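Local atomic coordinates of proliferating cell nuclear antigen (Entamoeba histolytica, PDB entry 3P91), a protein that forms a trimeric sliding clamp on DNA and probably raises the processivity of DNA polymerase delta during replication. Residues E13-L16 against F17-V21. Sequence-based numbering, arbitrary orientation.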
ATOM      1  N   GLU A  13      21.156 -18.388  -7.679  1.00 26.47           N
ATOM      2  CA  GLU A  13      20.350 -17.197  -7.409  1.00 30.00           C
ATOM      3  C   GLU A  13      19.319 -17.458  -6.318  1.00 29.49           C
ATOM      4  O   GLU A  13      18.510 -18.373  -6.432  1.00 29.84           O
ATOM      5  CB  GLU A  13      19.630 -16.730  -8.678  1.00 27.12           C
ATOM      6  CG  GLU A  13      20.552 -16.268  -9.803  1.00 29.83           C
ATOM      7  CD  GLU A  13      21.372 -15.035  -9.442  1.00 35.74           C
ATOM      8  OE1 GLU A  13      22.467 -14.869 -10.019  1.00 40.79           O
ATOM      9  OE2 GLU A  13      20.927 -14.228  -8.593  1.00 36.98           O
ATOM     10  N   ALA A  14      19.337 -16.646  -5.269  1.00 29.91           N
ATOM     11  CA  ALA A  14      18.374 -16.803  -4.184  1.00 31.78           C
ATOM     12  C   ALA A  14      16.946 -16.482  -4.632  1.00 30.73           C
ATOM     13  O   ALA A  14      15.981 -17.059  -4.127  1.00 30.16           O
ATOM     14  CB  ALA A  14      18.771 -15.949  -2.986  1.00 36.59           C
ATOM     15  N   ALA A  15      16.823 -15.561  -5.582  1.00 32.49           N
ATOM     16  CA  ALA A  15      15.526 -15.187  -6.134  1.00 30.67           C
ATOM     17  C   ALA A  15      14.753 -16.405  -6.626  1.00 27.28           C
ATOM     18  O   ALA A  15      13.542 -16.499  -6.435  1.00 28.56           O
ATOM     19  CB  ALA A  15      15.705 -14.190  -7.259  1.00 29.86           C
ATOM     20  N   LEU A  16      15.461 -17.337  -7.252  1.00 26.03           N
ATOM     21  CA  LEU A  16      14.844 -18.531  -7.824  1.00 25.93           C
ATOM     22  C   LEU A  16      13.996 -19.309  -6.815  1.00 24.46           C
ATOM     23  O   LEU A  16      12.848 -19.645  -7.091  1.00 25.43           O
ATOM     24  CB  LEU A  16      15.919 -19.439  -8.440  1.00 28.88           C
ATOM     25  CG  LEU A  16      15.546 -20.612  -9.360  1.00 22.26           C
ATOM     26  CD1 LEU A  16      15.240 -21.878  -8.583  1.00 21.23           C
ATOM     27  CD2 LEU A  16      14.384 -20.228 -10.259  1.00 24.53           C
ATOM     28  N   PHE A  17      14.557 -19.592  -5.647  1.00 23.73           N
ATOM     29  CA  PHE A  17      13.853 -20.406  -4.665  1.00 22.89           C
ATOM     30  C   PHE A  17      12.754 -19.641  -3.929  1.00 23.72           C
ATOM     31  O   PHE A  17      11.747 -20.218  -3.524  1.00 23.21           O
ATOM     32  CB  PHE A  17      14.843 -21.003  -3.674  1.00 24.08           C
ATOM     33  CG  PHE A  17      14.265 -22.097  -2.825  1.00 24.56           C
ATOM     34  CD1 PHE A  17      13.708 -23.221  -3.409  1.00 25.05           C
ATOM     35  CD2 PHE A  17      14.301 -22.013  -1.445  1.00 22.75           C
ATOM     36  CE1 PHE A  17      13.184 -24.237  -2.630  1.00 24.45           C
ATOM     37  CE2 PHE A  17      13.782 -23.024  -0.661  1.00 23.66           C
ATOM     38  CZ  PHE A  17      13.220 -24.139  -1.257  1.00 24.60           C
ATOM     39  N   LYS A  18      12.955 -18.343  -3.751  1.00 25.01           N
ATOM     40  CA  LYS A  18      11.924 -17.481  -3.189  1.00 25.10           C
ATOM     41  C   LYS A  18      10.719 -17.422  -4.110  1.00 22.64           C
ATOM     42  O   LYS A  18       9.578 -17.518  -3.666  1.00 24.26           O
ATOM     43  CB  LYS A  18      12.476 -16.075  -2.969  1.00 28.47           C
ATOM     44  CG  LYS A  18      13.640 -16.024  -1.992  1.00 30.63           C
ATOM     45  CD  LYS A  18      14.221 -14.623  -1.849  1.00 31.90           C
ATOM     46  CE  LYS A  18      13.230 -13.678  -1.211  1.00 34.15           C
ATOM     47  NZ  LYS A  18      13.909 -12.425  -0.815  1.00 39.55           N
ATOM     48  N   ARG A  19      10.981 -17.262  -5.398  1.00 22.75           N
ATOM     49  CA  ARG A  19       9.923 -17.228  -6.400  1.00 22.41           C
ATOM     50  C   ARG A  19       9.206 -18.566  -6.521  1.00 22.79           C
ATOM     51  O   ARG A  19       7.989 -18.621  -6.665  1.00 23.90           O
ATOM     52  CB  ARG A  19      10.508 -16.820  -7.741  1.00 22.17           C
ATOM     53  CG  ARG A  19      11.011 -15.419  -7.715  1.00 21.03           C
ATOM     54  CD  ARG A  19      11.829 -15.084  -8.930  1.00 24.27           C
ATOM     55  NE  ARG A  19      12.128 -13.656  -8.927  1.00 30.61           N
ATOM     56  CZ  ARG A  19      12.998 -13.065  -9.737  1.00 33.37           C
ATOM     57  NH1 ARG A  19      13.671 -13.787 -10.625  1.00 32.19           N
ATOM     58  NH2 ARG A  19      13.196 -11.753  -9.648  1.00 29.98           N
ATOM     59  N   VAL A  20       9.972 -19.647  -6.461  1.00 24.71           N
ATOM     60  CA  VAL A  20       9.404 -20.983  -6.461  1.00 22.39           C
ATOM     61  C   VAL A  20       8.395 -21.128  -5.329  1.00 22.63           C
ATOM     62  O   VAL A  20       7.248 -21.518  -5.550  1.00 22.45           O
ATOM     63  CB  VAL A  20      10.513 -22.032  -6.314  1.00 20.81           C
ATOM     64  CG1 VAL A  20       9.955 -23.361  -5.824  1.00 20.52           C
ATOM     65  CG2 VAL A  20      11.254 -22.188  -7.618  1.00 19.16           C
ATOM     66  N   VAL A  21       8.828 -20.790  -4.119  1.00 21.91           N
ATOM     67  CA  VAL A  21       8.001 -20.940  -2.926  1.00 23.29           C
ATOM     68  C   VAL A  21       6.730 -20.066  -2.896  1.00 24.79           C
ATOM     69  O   VAL A  21       5.692 -20.494  -2.388  1.00 27.69           O
ATOM     70  CB  VAL A  21       8.847 -20.751  -1.655  1.00 22.74           C
ATOM     71  CG1 VAL A  21       7.973 -20.717  -0.420  1.00 23.10           C
ATOM     72  CG2 VAL A  21       9.856 -21.865  -1.559  1.00 22.44           C
TER
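Ala14 O accepts two weak hydrogen bonds in the first turn of helix 14-25, one of the helices of the N-terminal DNA-clamp domain: Lys18 N, the i+4 donor, reaches it at 3.3 Å and nearly straight, Phe17 N, the i+3 donor, with an N-H...O angle of 125°. The next two bonds are stronger and of the i to i+4 kind, with Arg19 N 2.9 Å from Ala15 O and Val20 N bonded to Leu16 O. The exposed Arg19 side chain turns back along the first turn. CG lies beside its own backbone N (chi1 -66°) and the chain then runs extended to NE, which lays the guanidinium flat over Ala15, the methyl CB 3.8 Å above the centre of one face. Lys18 bends at chi3, and its ammonium is hydrogen-bonded to Leu87 O, tying the helix to the loop after helix 77-84. Phe17 is buried in the domain, stacked with Phe11 of strand 7-11 and packed against Leu80 and Leu84, while Val21 CG2, one turn on, lies over one face of the ring, 4.0 Å above its centre. Beside strand 52-57, where Leu16 meets Ile57 and Val20 meets Leu55, the two aliphatic side chains touch at an angle, Leu16 CD1 lying 4.1 Å from Val20 CG2.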